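Local coordinates for protein ornithine decarboxylase (Entamoeba histolytica, PDB 4AIB) that probably catalyses, as a pyridoxal 5'-phosphate-dependent homodimer, the decarboxylation of L-ornithine to putrescine, the entry step of polyamine synthesis, at residues Ile30-Gly35 and Ala266-Ser271. Residues are numbered along the deposited sequence; the frame is centred on the assembly and turned at random.
Sequences IFDTEG and AFHLVS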
ATOM      1  N   ILE A  30     -12.524  11.129  12.943  1.00 31.23           N
ATOM      2  CA  ILE A  30     -13.846  11.588  13.367  1.00 33.27           C
ATOM      3  C   ILE A  30     -14.908  11.033  12.421  1.00 33.78           C
ATOM      4  O   ILE A  30     -14.902  11.326  11.223  1.00 33.16           O
ATOM      5  CB  ILE A  30     -13.942  13.130  13.454  1.00 20.00           C
ATOM      6  CG1 ILE A  30     -13.001  13.668  14.540  1.00 20.00           C
ATOM      7  CG2 ILE A  30     -15.377  13.564  13.737  1.00 20.00           C
ATOM      8  CD1 ILE A  30     -12.902  15.180  14.592  1.00 20.00           C
ATOM      9  N   PHE A  31     -15.811  10.223  12.970  1.00 35.19           N
ATOM     10  CA  PHE A  31     -16.867   9.597  12.183  1.00 35.17           C
ATOM     11  C   PHE A  31     -18.080  10.518  12.047  1.00 35.58           C
ATOM     12  O   PHE A  31     -18.852  10.695  12.994  1.00 36.23           O
ATOM     13  CB  PHE A  31     -17.260   8.241  12.787  1.00 35.98           C
ATOM     14  CG  PHE A  31     -18.239   7.460  11.954  1.00 39.43           C
ATOM     15  CD1 PHE A  31     -17.920   7.072  10.656  1.00 41.35           C
ATOM     16  CD2 PHE A  31     -19.477   7.099  12.472  1.00 39.99           C
ATOM     17  CE1 PHE A  31     -18.820   6.350   9.888  1.00 41.88           C
ATOM     18  CE2 PHE A  31     -20.382   6.375  11.710  1.00 41.04           C
ATOM     19  CZ  PHE A  31     -20.053   6.000  10.416  1.00 41.81           C
ATOM     20  N   ASP A  32     -18.224  11.107  10.863  1.00 35.85           N
ATOM     21  CA  ASP A  32     -19.325  12.018  10.565  1.00 34.51           C
ATOM     22  C   ASP A  32     -20.551  11.224  10.124  1.00 33.43           C
ATOM     23  O   ASP A  32     -20.698  10.890   8.947  1.00 31.94           O
ATOM     24  CB  ASP A  32     -18.908  13.023   9.482  1.00 32.73           C
ATOM     25  CG  ASP A  32     -19.801  14.258   9.438  1.00 31.98           C
ATOM     26  OD1 ASP A  32     -20.888  14.257  10.055  1.00 31.38           O
ATOM     27  OD2 ASP A  32     -19.407  15.244   8.778  1.00 31.66           O
ATOM     28  N   THR A  33     -21.422  10.923  11.084  1.00 34.51           N
ATOM     29  CA  THR A  33     -22.627  10.131  10.835  1.00 34.97           C
ATOM     30  C   THR A  33     -23.600  10.873   9.917  1.00 37.59           C
ATOM     31  O   THR A  33     -24.191  10.270   9.019  1.00 37.89           O
ATOM     32  CB  THR A  33     -23.332   9.749  12.153  1.00 32.87           C
ATOM     33  OG1 THR A  33     -22.356   9.405  13.142  1.00 31.64           O
ATOM     34  CG2 THR A  33     -24.279   8.577  11.949  1.00 30.28           C
ATOM     35  N   GLU A  34     -23.750  12.177  10.144  1.00 39.76           N
ATOM     36  CA  GLU A  34     -24.606  13.029   9.314  1.00 41.08           C
ATOM     37  C   GLU A  34     -24.066  13.176   7.895  1.00 39.88           C
ATOM     38  O   GLU A  34     -24.838  13.318   6.946  1.00 40.08           O
ATOM     39  CB  GLU A  34     -24.781  14.410   9.947  1.00 44.92           C
ATOM     40  CG  GLU A  34     -25.756  14.448  11.115  1.00 53.04           C
ATOM     41  CD  GLU A  34     -26.130  15.862  11.527  1.00 57.12           C
ATOM     42  OE1 GLU A  34     -26.393  16.702  10.639  1.00 60.70           O
ATOM     43  OE2 GLU A  34     -26.169  16.131  12.747  1.00 58.44           O
ATOM     44  N   GLY A  35     -22.740  13.143   7.763  1.00 40.18           N
ATOM     45  CA  GLY A  35     -22.072  13.221   6.464  1.00 38.36           C
ATOM     46  C   GLY A  35     -22.355  12.017   5.583  1.00 36.61           C
ATOM     47  O   GLY A  35     -22.434  12.139   4.358  1.00 37.14           O
ATOM     48  N   ALA A 266     -17.477  10.539   5.126  1.00 22.67           N
ATOM     49  CA  ALA A 266     -17.712   9.697   6.298  1.00 22.31           C
ATOM     50  C   ALA A 266     -16.716   9.951   7.428  1.00 20.91           C
ATOM     51  O   ALA A 266     -17.097   9.986   8.600  1.00 20.58           O
ATOM     52  CB  ALA A 266     -17.691   8.229   5.901  1.00 23.18           C
ATOM     53  N   PHE A 267     -15.445  10.121   7.070  1.00 21.05           N
ATOM     54  CA  PHE A 267     -14.380  10.271   8.058  1.00 21.40           C
ATOM     55  C   PHE A 267     -13.613  11.582   7.921  1.00 22.14           C
ATOM     56  O   PHE A 267     -13.492  12.137   6.826  1.00 22.25           O
ATOM     57  CB  PHE A 267     -13.406   9.093   7.980  1.00 21.81           C
ATOM     58  CG  PHE A 267     -13.996   7.785   8.426  1.00 23.77           C
ATOM     59  CD1 PHE A 267     -14.015   7.436   9.773  1.00 21.88           C
ATOM     60  CD2 PHE A 267     -14.529   6.896   7.498  1.00 22.33           C
ATOM     61  CE1 PHE A 267     -14.556   6.229  10.186  1.00 20.12           C
ATOM     62  CE2 PHE A 267     -15.074   5.689   7.905  1.00 21.57           C
ATOM     63  CZ  PHE A 267     -15.086   5.355   9.250  1.00 17.91           C
ATOM     64  N   HIS A 268     -13.105  12.070   9.049  1.00 21.51           N
ATOM     65  CA  HIS A 268     -12.244  13.244   9.080  1.00 19.79           C
ATOM     66  C   HIS A 268     -11.011  12.926   9.871  1.00 20.74           C
ATOM     67  O   HIS A 268     -11.097  12.527  11.036  1.00 20.30           O
ATOM     68  CB  HIS A 268     -12.975  14.440   9.681  1.00 18.55           C
ATOM     69  CG  HIS A 268     -14.282  14.766   8.997  1.00 19.21           C
ATOM     70  ND1 HIS A 268     -14.339  15.321   7.773  1.00 18.19           N
ATOM     71  CD2 HIS A 268     -15.601  14.598   9.414  1.00 18.98           C
ATOM     72  CE1 HIS A 268     -15.626  15.497   7.421  1.00 19.76           C
ATOM     73  NE2 HIS A 268     -16.397  15.054   8.426  1.00 19.78           N
ATOM     74  N   LEU A 269      -9.853  13.082   9.239  1.00 20.98           N
ATOM     75  CA  LEU A 269      -8.576  12.788   9.880  1.00 18.91           C
ATOM     76  C   LEU A 269      -8.042  14.016  10.616  1.00 21.59           C
ATOM     77  O   LEU A 269      -8.005  15.110  10.054  1.00 22.31           O
ATOM     78  CB  LEU A 269      -7.561  12.294   8.842  1.00 11.90           C
ATOM     79  CG  LEU A 269      -6.168  11.852   9.308  1.00  9.98           C
ATOM     80  CD1 LEU A 269      -6.229  10.588  10.153  1.00  8.08           C
ATOM     81  CD2 LEU A 269      -5.252  11.647   8.111  1.00  6.50           C
ATOM     82  N   VAL A 270      -7.648  13.823  11.875  1.00 22.51           N
ATOM     83  CA  VAL A 270      -7.049  14.889  12.685  1.00 21.40           C
ATOM     84  C   VAL A 270      -5.657  14.457  13.144  1.00 23.38           C
ATOM     85  O   VAL A 270      -5.508  13.775  14.159  1.00 23.88           O
ATOM     86  CB  VAL A 270      -7.914  15.260  13.912  1.00 21.85           C
ATOM     87  CG1 VAL A 270      -7.392  16.529  14.572  1.00 21.16           C
ATOM     88  CG2 VAL A 270      -9.372  15.440  13.520  1.00 20.68           C
ATOM     89  N   SER A 271      -4.641  14.865  12.393  1.00 26.17           N
ATOM     90  CA  SER A 271      -3.277  14.402  12.631  1.00 27.12           C
ATOM     91  C   SER A 271      -2.438  15.381  13.454  1.00 27.04           C
ATOM     92  O   SER A 271      -2.700  16.583  13.469  1.00 25.87           O
ATOM     93  CB  SER A 271      -2.594  14.078  11.301  1.00 26.87           C
ATOM     94  OG  SER A 271      -3.341  13.109  10.583  1.00 31.53           O
TER
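Ile30 and His268 form an antiparallel hydrogen-bonded pair, joined by Ile30 N to His268 O at 2.8 Å and His268 N to Ile30 O at 2.9 Å. Phe31 and Phe267 follow as a non-hydrogen-bonded pair. Asp32 N then donates to Ala266 O, also at 2.8 Å, which carries the hydrogen bonding one residue past the end of strand 27-31. Asp32 and His268 make the polar side-chain link. His268 NE2 donates to Asp32 OD2 at 3.0 Å, and the bond is nearly straight (170°). The oxygen lies at the ring edge, close to the imidazole plane, and is met on its anti side. The carboxylate itself is turned 48° from the ring. CG of Asp32 is anti to the backbone N (chi1 -161°), which carries the carboxylate across to His268. Its other oxygen, OD1, accepts a weak bond from Gly35 N, so Asp32 also serves as N-cap of helix 33-46. The two bonds together probably limit rotation of the carboxylate. His268 ND1 is bonded to Asn359 N, so both ring nitrogens of this buried histidine are engaged. On the same face of the sheet, Ile30 CD1 meets Val270 CG2 at 3.7 Å. On the other face, the Phe31 ring lies obliquely against that of Phe267. Phe31 CD1 sits over one face of the Phe267 ring, 3.5 Å from Phe267 CE1. The contact belongs to the mixed beta-sheet domain, beside the barrel that binds the cofactor in this decarboxylase family. Strand 27-31 runs between strand 267-281 and the parallel strand 380-383, while strand 354-360 flanks 267-281. Leu64 and Leu67 of helix 62-70 pack on the phenylalanine pair, and Leu356 of strand 354-360 touches His268.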